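Local coordinates for maleate cis-trans isomerase (Pseudomonas putida, PDB 4FQ5), which probably catalyses the cis-trans isomerization of the C2-C3 double bond of maleate, giving fumarate, at residues V27-M41 against L91-C103. The protein carries 1 engineered substitution. Residues are numbered along the deposited sequence; the frame is centred on the assembly and turned at random.
With MAE (maleic acid), chain C.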
ATOM      1  N   VAL A  27       8.451 -13.589  -2.370  1.00 38.50           N
ATOM      2  CA  VAL A  27       7.348 -13.444  -3.329  1.00 35.54           C
ATOM      3  C   VAL A  27       6.608 -14.766  -3.551  1.00 34.53           C
ATOM      4  O   VAL A  27       7.222 -15.809  -3.775  1.00 34.54           O
ATOM      5  CB  VAL A  27       7.850 -12.903  -4.687  1.00 35.66           C
ATOM      6  CG1 VAL A  27       6.685 -12.582  -5.612  1.00 35.55           C
ATOM      7  CG2 VAL A  27       8.715 -11.668  -4.492  1.00 37.07           C
ATOM      8  N   VAL A  28       5.283 -14.723  -3.482  1.00 31.74           N
ATOM      9  CA  VAL A  28       4.471 -15.906  -3.726  1.00 29.89           C
ATOM     10  C   VAL A  28       3.671 -15.681  -5.007  1.00 28.33           C
ATOM     11  O   VAL A  28       2.946 -14.688  -5.112  1.00 26.61           O
ATOM     12  CB  VAL A  28       3.538 -16.195  -2.528  1.00 29.90           C
ATOM     13  CG1 VAL A  28       2.628 -17.380  -2.817  1.00 29.94           C
ATOM     14  CG2 VAL A  28       4.351 -16.444  -1.265  1.00 30.65           C
ATOM     15  N   ARG A  29       3.825 -16.588  -5.979  1.00 28.13           N
ATOM     16  CA  ARG A  29       3.072 -16.513  -7.240  1.00 27.49           C
ATOM     17  C   ARG A  29       1.781 -17.275  -7.105  1.00 25.89           C
ATOM     18  O   ARG A  29       1.801 -18.502  -7.003  1.00 25.30           O
ATOM     19  CB  ARG A  29       3.808 -17.161  -8.412  1.00 29.31           C
ATOM     20  CG  ARG A  29       5.256 -16.814  -8.566  1.00 32.27           C
ATOM     21  CD  ARG A  29       5.683 -17.010 -10.010  1.00 32.94           C
ATOM     22  NE  ARG A  29       7.091 -16.679 -10.096  1.00 34.32           N
ATOM     23  CZ  ARG A  29       8.038 -17.479 -10.567  1.00 34.68           C
ATOM     24  NH1 ARG A  29       9.288 -17.051 -10.558  1.00 36.41           N
ATOM     25  NH2 ARG A  29       7.743 -18.675 -11.074  1.00 33.29           N
ATOM     26  N   VAL A  30       0.669 -16.553  -7.158  1.00 24.38           N
ATOM     27  CA  VAL A  30      -0.654 -17.150  -7.033  1.00 24.08           C
ATOM     28  C   VAL A  30      -1.262 -17.325  -8.422  1.00 24.10           C
ATOM     29  O   VAL A  30      -1.332 -16.376  -9.194  1.00 24.51           O
ATOM     30  CB  VAL A  30      -1.576 -16.268  -6.162  1.00 23.48           C
ATOM     31  CG1 VAL A  30      -2.981 -16.860  -6.077  1.00 23.30           C
ATOM     32  CG2 VAL A  30      -0.973 -16.109  -4.769  1.00 23.27           C
ATOM     33  N   GLY A  31      -1.694 -18.542  -8.735  1.00 24.25           N
ATOM     34  CA  GLY A  31      -2.340 -18.821 -10.019  1.00 23.51           C
ATOM     35  C   GLY A  31      -3.832 -18.965  -9.826  1.00 23.59           C
ATOM     36  O   GLY A  31      -4.274 -19.570  -8.850  1.00 23.29           O
ATOM     37  N   GLN A  32      -4.612 -18.395 -10.745  1.00 23.36           N
ATOM     38  CA  GLN A  32      -6.067 -18.477 -10.657  1.00 23.77           C
ATOM     39  C   GLN A  32      -6.695 -18.963 -11.961  1.00 23.18           C
ATOM     40  O   GLN A  32      -6.506 -18.355 -13.013  1.00 22.65           O
ATOM     41  CB  GLN A  32      -6.671 -17.130 -10.226  1.00 24.24           C
ATOM     42  CG  GLN A  32      -6.096 -16.607  -8.914  1.00 25.71           C
ATOM     43  CD  GLN A  32      -7.024 -15.647  -8.197  1.00 27.41           C
ATOM     44  OE1 GLN A  32      -7.044 -14.442  -8.483  1.00 27.63           O
ATOM     45  NE2 GLN A  32      -7.782 -16.172  -7.237  1.00 27.56           N
ATOM     46  N   ILE A  33      -7.435 -20.068 -11.883  1.00 22.95           N
ATOM     47  CA  ILE A  33      -8.229 -20.540 -13.026  1.00 23.04           C
ATOM     48  C   ILE A  33      -9.625 -19.927 -12.908  1.00 22.54           C
ATOM     49  O   ILE A  33     -10.400 -20.314 -12.038  1.00 22.77           O
ATOM     50  CB  ILE A  33      -8.323 -22.089 -13.071  1.00 23.43           C
ATOM     51  CG1 ILE A  33      -6.922 -22.716 -13.126  1.00 24.15           C
ATOM     52  CG2 ILE A  33      -9.182 -22.543 -14.251  1.00 23.61           C
ATOM     53  CD1 ILE A  33      -6.901 -24.216 -12.885  1.00 24.67           C
ATOM     54  N   VAL A  34      -9.937 -18.969 -13.780  1.00 22.95           N
ATOM     55  CA  VAL A  34     -11.176 -18.195 -13.647  1.00 23.04           C
ATOM     56  C   VAL A  34     -12.071 -18.322 -14.878  1.00 23.48           C
ATOM     57  O   VAL A  34     -11.564 -18.418 -16.000  1.00 23.69           O
ATOM     58  CB  VAL A  34     -10.913 -16.688 -13.340  1.00 23.41           C
ATOM     59  CG1 VAL A  34     -10.082 -16.523 -12.074  1.00 23.43           C
ATOM     60  CG2 VAL A  34     -10.224 -15.986 -14.504  1.00 23.82           C
ATOM     61  N   PRO A  35     -13.407 -18.319 -14.672  1.00 23.50           N
ATOM     62  CA  PRO A  35     -14.318 -18.159 -15.804  1.00 23.65           C
ATOM     63  C   PRO A  35     -13.951 -16.897 -16.574  1.00 23.87           C
ATOM     64  O   PRO A  35     -13.555 -15.901 -15.966  1.00 24.04           O
ATOM     65  CB  PRO A  35     -15.687 -17.993 -15.133  1.00 23.70           C
ATOM     66  CG  PRO A  35     -15.559 -18.739 -13.851  1.00 23.12           C
ATOM     67  CD  PRO A  35     -14.139 -18.507 -13.401  1.00 23.15           C
ATOM     68  N   SER A  36     -14.061 -16.932 -17.899  1.00 24.69           N
ATOM     69  CA  SER A  36     -13.619 -15.798 -18.718  1.00 24.74           C
ATOM     70  C   SER A  36     -14.319 -14.477 -18.337  1.00 25.26           C
ATOM     71  O   SER A  36     -13.694 -13.407 -18.341  1.00 24.65           O
ATOM     72  CB  SER A  36     -13.819 -16.098 -20.202  1.00 25.74           C
ATOM     73  OG  SER A  36     -15.196 -16.255 -20.506  1.00 26.38           O
ATOM     74  N   SER A  37     -15.606 -14.566 -18.001  1.00 24.99           N
ATOM     75  CA  SER A  37     -16.409 -13.393 -17.651  1.00 25.29           C
ATOM     76  C   SER A  37     -16.285 -12.992 -16.175  1.00 25.44           C
ATOM     77  O   SER A  37     -16.837 -11.965 -15.762  1.00 25.97           O
ATOM     78  CB  SER A  37     -17.875 -13.652 -17.979  1.00 25.14           C
ATOM     79  OG  SER A  37     -18.345 -14.764 -17.254  1.00 25.24           O
ATOM     80  N   ASN A  38     -15.578 -13.804 -15.389  1.00 24.65           N
ATOM     81  CA  ASN A  38     -15.399 -13.518 -13.972  1.00 25.05           C
ATOM     82  C   ASN A  38     -14.410 -12.370 -13.779  1.00 24.79           C
ATOM     83  O   ASN A  38     -13.328 -12.370 -14.369  1.00 24.02           O
ATOM     84  CB  ASN A  38     -14.953 -14.773 -13.211  1.00 24.78           C
ATOM     85  CG  ASN A  38     -14.948 -14.580 -11.703  1.00 25.17           C
ATOM     86  OD1 ASN A  38     -14.085 -13.904 -11.156  1.00 24.92           O
ATOM     87  ND2 ASN A  38     -15.916 -15.184 -11.024  1.00 25.95           N
ATOM     88  N   ILE A  39     -14.802 -11.392 -12.963  1.00 25.26           N
ATOM     89  CA  ILE A  39     -13.948 -10.244 -12.627  1.00 25.08           C
ATOM     90  C   ILE A  39     -13.698 -10.151 -11.119  1.00 24.68           C
ATOM     91  O   ILE A  39     -12.740  -9.512 -10.673  1.00 24.46           O
ATOM     92  CB  ILE A  39     -14.534  -8.901 -13.130  1.00 26.44           C
ATOM     93  CG1 ILE A  39     -15.975  -8.700 -12.643  1.00 26.83           C
ATOM     94  CG2 ILE A  39     -14.448  -8.800 -14.650  1.00 26.35           C
ATOM     95  CD1 ILE A  39     -16.388  -7.243 -12.550  1.00 28.63           C
ATOM     96  N   THR A  40     -14.550 -10.808 -10.341  1.00 24.22           N
ATOM     97  CA  THR A  40     -14.540 -10.647  -8.886  1.00 24.15           C
ATOM     98  C   THR A  40     -13.435 -11.443  -8.197  1.00 24.26           C
ATOM     99  O   THR A  40     -12.848 -10.965  -7.228  1.00 23.59           O
ATOM    100  CB  THR A  40     -15.932 -10.949  -8.292  1.00 24.02           C
ATOM    101  OG1 THR A  40     -16.884 -10.056  -8.873  1.00 23.98           O
ATOM    102  CG2 THR A  40     -15.959 -10.790  -6.771  1.00 23.54           C
ATOM    103  N   MET A  41     -13.137 -12.645  -8.693  1.00 24.38           N
ATOM    104  CA  MET A  41     -12.041 -13.428  -8.129  1.00 25.38           C
ATOM    105  C   MET A  41     -10.720 -12.666  -8.224  1.00 24.36           C
ATOM    106  O   MET A  41      -9.957 -12.613  -7.255  1.00 23.51           O
ATOM    107  CB  MET A  41     -11.912 -14.801  -8.797  1.00 28.20           C
ATOM    108  CG  MET A  41     -10.961 -15.744  -8.067  1.00 30.84           C
ATOM    109  SD  MET A  41     -11.714 -16.682  -6.715  1.00 37.69           S
ATOM    110  CE  MET A  41     -12.599 -15.421  -5.816  1.00 35.10           C
ATOM    111  N   LEU A  91      -0.938 -22.341 -16.377  1.00 26.69           N
ATOM    112  CA  LEU A  91      -0.436 -21.724 -15.153  1.00 26.16           C
ATOM    113  C   LEU A  91       0.804 -22.418 -14.598  1.00 26.44           C
ATOM    114  O   LEU A  91       1.663 -21.755 -14.009  1.00 26.99           O
ATOM    115  CB  LEU A  91      -1.547 -21.607 -14.097  1.00 25.18           C
ATOM    116  CG  LEU A  91      -2.647 -20.584 -14.439  1.00 24.81           C
ATOM    117  CD1 LEU A  91      -3.807 -20.685 -13.461  1.00 24.65           C
ATOM    118  CD2 LEU A  91      -2.094 -19.161 -14.478  1.00 24.47           C
ATOM    119  N   SER A  92       0.918 -23.733 -14.790  1.00 25.73           N
ATOM    120  CA  SER A  92       2.133 -24.433 -14.358  1.00 25.88           C
ATOM    121  C   SER A  92       3.340 -24.150 -15.269  1.00 26.31           C
ATOM    122  O   SER A  92       4.479 -24.320 -14.844  1.00 27.15           O
ATOM    123  CB  SER A  92       1.912 -25.940 -14.127  1.00 25.72           C
ATOM    124  OG  SER A  92       1.357 -26.582 -15.256  1.00 25.80           O
ATOM    125  N   ASP A  93       3.091 -23.691 -16.499  1.00 26.29           N
ATOM    126  CA  ASP A  93       4.159 -23.146 -17.352  1.00 27.04           C
ATOM    127  C   ASP A  93       4.871 -21.970 -16.672  1.00 27.59           C
ATOM    128  O   ASP A  93       6.032 -21.683 -16.971  1.00 28.85           O
ATOM    129  CB  ASP A  93       3.604 -22.666 -18.698  1.00 26.93           C
ATOM    130  CG  ASP A  93       3.352 -23.803 -19.699  1.00 27.92           C
ATOM    131  OD1 ASP A  93       3.590 -24.988 -19.393  1.00 27.90           O
ATOM    132  OD2 ASP A  93       2.899 -23.491 -20.819  1.00 28.43           O
ATOM    133  N   ALA A  94       4.158 -21.290 -15.771  1.00 26.94           N
ATOM    134  CA  ALA A  94       4.686 -20.160 -15.014  1.00 27.15           C
ATOM    135  C   ALA A  94       5.228 -20.543 -13.629  1.00 27.65           C
ATOM    136  O   ALA A  94       5.704 -19.673 -12.898  1.00 27.81           O
ATOM    137  CB  ALA A  94       3.607 -19.087 -14.871  1.00 26.52           C
ATOM    138  N   ARG A  95       5.153 -21.831 -13.273  1.00 28.24           N
ATOM    139  CA  ARG A  95       5.626 -22.345 -11.963  1.00 29.19           C
ATOM    140  C   ARG A  95       5.035 -21.566 -10.780  1.00 28.70           C
ATOM    141  O   ARG A  95       5.720 -21.113  -9.866  1.00 27.98           O
ATOM    142  CB  ARG A  95       7.157 -22.433 -11.896  1.00 31.03           C
ATOM    143  CG  ARG A  95       7.746 -23.422 -12.897  1.00 33.45           C
ATOM    144  CD  ARG A  95       9.251 -23.587 -12.714  1.00 35.59           C
ATOM    145  NE  ARG A  95       9.572 -24.242 -11.449  1.00 38.88           N
ATOM    146  CZ  ARG A  95       9.490 -25.557 -11.236  1.00 40.30           C
ATOM    147  NH1 ARG A  95       9.098 -26.380 -12.208  1.00 39.91           N
ATOM    148  NH2 ARG A  95       9.799 -26.047 -10.044  1.00 40.60           N
ATOM    149  N   VAL A  96       3.726 -21.417 -10.854  1.00 28.65           N
ATOM    150  CA  VAL A  96       2.906 -20.797  -9.839  1.00 28.39           C
ATOM    151  C   VAL A  96       3.033 -21.623  -8.540  1.00 28.32           C
ATOM    152  O   VAL A  96       3.181 -22.845  -8.600  1.00 27.71           O
ATOM    153  CB  VAL A  96       1.486 -20.715 -10.446  1.00 29.04           C
ATOM    154  CG1 VAL A  96       0.447 -21.508  -9.675  1.00 29.22           C
ATOM    155  CG2 VAL A  96       1.102 -19.279 -10.768  1.00 28.33           C
ATOM    156  N   ASP A  97       3.042 -20.958  -7.382  1.00 28.04           N
ATOM    157  CA  ASP A  97       3.240 -21.644  -6.090  1.00 28.69           C
ATOM    158  C   ASP A  97       1.963 -22.276  -5.522  1.00 28.15           C
ATOM    159  O   ASP A  97       2.024 -23.190  -4.692  1.00 28.40           O
ATOM    160  CB  ASP A  97       3.864 -20.695  -5.055  1.00 29.54           C
ATOM    161  CG  ASP A  97       5.226 -20.173  -5.485  1.00 30.83           C
ATOM    162  OD1 ASP A  97       6.110 -21.001  -5.784  1.00 31.83           O
ATOM    163  OD2 ASP A  97       5.414 -18.936  -5.524  1.00 31.38           O
ATOM    164  N   VAL A  98       0.816 -21.757  -5.950  1.00 27.77           N
ATOM    165  CA  VAL A  98      -0.501 -22.307  -5.620  1.00 27.16           C
ATOM    166  C   VAL A  98      -1.396 -22.018  -6.788  1.00 26.35           C
ATOM    167  O   VAL A  98      -1.208 -21.010  -7.473  1.00 25.82           O
ATOM    168  CB  VAL A  98      -1.218 -21.615  -4.435  1.00 28.04           C
ATOM    169  CG1 VAL A  98      -1.185 -22.480  -3.195  1.00 30.04           C
ATOM    170  CG2 VAL A  98      -0.726 -20.188  -4.203  1.00 28.35           C
ATOM    171  N   MET A  99      -2.406 -22.861  -6.963  1.00 25.60           N
ATOM    172  CA  MET A  99      -3.347 -22.715  -8.056  1.00 26.34           C
ATOM    173  C   MET A  99      -4.764 -22.916  -7.541  1.00 26.67           C
ATOM    174  O   MET A  99      -5.076 -23.952  -6.948  1.00 27.10           O
ATOM    175  CB  MET A  99      -3.026 -23.730  -9.155  1.00 26.91           C
ATOM    176  CG  MET A  99      -3.683 -23.414 -10.486  1.00 26.69           C
ATOM    177  SD  MET A  99      -3.259 -24.633 -11.742  1.00 28.03           S
ATOM    178  CE  MET A  99      -1.468 -24.536 -11.700  1.00 26.78           C
ATOM    179  N   GLY A 100      -5.612 -21.916  -7.766  1.00 26.80           N
ATOM    180  CA  GLY A 100      -7.003 -21.973  -7.340  1.00 27.23           C
ATOM    181  C   GLY A 100      -7.959 -22.043  -8.512  1.00 27.71           C
ATOM    182  O   GLY A 100      -7.915 -21.208  -9.410  1.00 27.50           O
ATOM    183  N   TYR A 101      -8.816 -23.060  -8.502  1.00 28.57           N
ATOM    184  CA  TYR A 101      -9.915 -23.178  -9.457  1.00 28.61           C
ATOM    185  C   TYR A 101     -11.061 -22.378  -8.857  1.00 28.19           C
ATOM    186  O   TYR A 101     -11.615 -22.755  -7.822  1.00 28.48           O
ATOM    187  CB  TYR A 101     -10.288 -24.654  -9.625  1.00 29.11           C
ATOM    188  CG  TYR A 101     -11.362 -24.988 -10.643  1.00 29.43           C
ATOM    189  CD1 TYR A 101     -11.054 -25.734 -11.777  1.00 30.49           C
ATOM    190  CD2 TYR A 101     -12.696 -24.605 -10.451  1.00 30.06           C
ATOM    191  CE1 TYR A 101     -12.031 -26.076 -12.709  1.00 30.85           C
ATOM    192  CE2 TYR A 101     -13.679 -24.931 -11.380  1.00 30.42           C
ATOM    193  CZ  TYR A 101     -13.342 -25.676 -12.505  1.00 30.78           C
ATOM    194  OH  TYR A 101     -14.305 -26.019 -13.431  1.00 31.86           O
ATOM    195  N   ALA A 102     -11.408 -21.273  -9.512  1.00 28.87           N
ATOM    196  CA  ALA A 102     -12.308 -20.267  -8.934  1.00 29.78           C
ATOM    197  C   ALA A 102     -13.804 -20.628  -8.845  1.00 30.56           C
ATOM    198  O   ALA A 102     -14.463 -20.267  -7.873  1.00 31.43           O
ATOM    199  CB  ALA A 102     -12.131 -18.936  -9.645  1.00 29.37           C
ATOM    200  N   CYS A 103     -14.363 -21.342  -9.806  1.00 30.37           N
ATOM    201  CA  CYS A 103     -15.819 -21.489  -9.837  1.00 29.79           C
ATOM    202  C   CYS A 103     -16.388 -22.665  -9.030  1.00 29.34           C
ATOM    203  O   CYS A 103     -16.308 -23.817  -9.399  1.00 29.18           O
ATOM    204  CB  CYS A 103     -16.302 -21.541 -11.278  1.00 30.58           C
ATOM    205  SG  CYS A 103     -18.075 -21.573 -11.529  1.00 31.88           S
TER
HETATM  206  C1  MAE C 301     -18.487 -17.509 -11.034  1.00 36.17           C
HETATM  207  O1  MAE C 301     -17.994 -16.667 -11.801  1.00 33.92           O
HETATM  208  O2  MAE C 301     -19.078 -17.220  -9.983  1.00 35.49           O
HETATM  209  C2  MAE C 301     -18.386 -18.925 -11.420  1.00 35.69           C
HETATM  210  C3  MAE C 301     -18.580 -19.942 -10.600  1.00 35.20           C
HETATM  211  C4  MAE C 301     -18.903 -19.825  -9.160  1.00 35.48           C
HETATM  212  O3  MAE C 301     -20.013 -20.192  -8.786  1.00 35.42           O
HETATM  213  O4  MAE C 301     -18.073 -19.413  -8.343  1.00 35.24           O
HETATM  214  O   HOH W   1       7.866 -17.737  -6.217  1.00 43.11           O
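Gly31 and Ile33 of strand 27-35 pair with strand 98-101 as neighbouring parallel strands in the middle of a four-stranded sheet of order 2-1-3-4, the sheet of one α/β domain of the Asp/Glu racemase-like fold to which maleate isomerases belong. Ile33 N gives a nearly straight bond to Gly100 O (2.8 Å), and Ala102 N returns one to Ile33 O.

The tight side is the face carrying Ile33, roofed by helix 84-92. With CG1 beside its own backbone N (chi1 -57°), Ile33 sets that atom 3.7 Å from Leu91 CD1 and sends CD1 to the sulfur of Met99; a beta-branched side chain suits a strand, and the flexible thioether moulds itself to the methyl. Gly31 has no side chain, which lets Leu91 CD1 come to 4.0 Å from Gly31 C.

Towards Val27 the contact opens to solvent and turns polar. Asp97, just before its strand, takes the place of a backbone acceptor: its OD2 receives Arg29 N at 2.9 Å on the anti side of the carboxylate, while its own N binds Arg29 O. A water within hydrogen-bonding distance links OD2 to the carbonyl of Val27. With an alanine here, Arg29 N would probably lose this acceptor and the water one of its holds, leaving the start of the pairing to the Asp97 N bond to Arg29 O. The long Arg29 side chain, which also packs on Ile39 of the second subunit, reaches past to the turn after helix 84-92, where NH2 makes weak bonds to the carbonyls of Ala94 and Arg95.

At the other end the strands deliver the maleate site. Small Ala102 fits its CB 3.7 Å from Met41 SD, and Cys103, the predicted nucleophile, is joined covalently to the ligand through SG. From the turn after strand 27-35, Asn38 ND2 donates to maleate O1 at 2.7 Å, while its OD1 accepts from Met41 N.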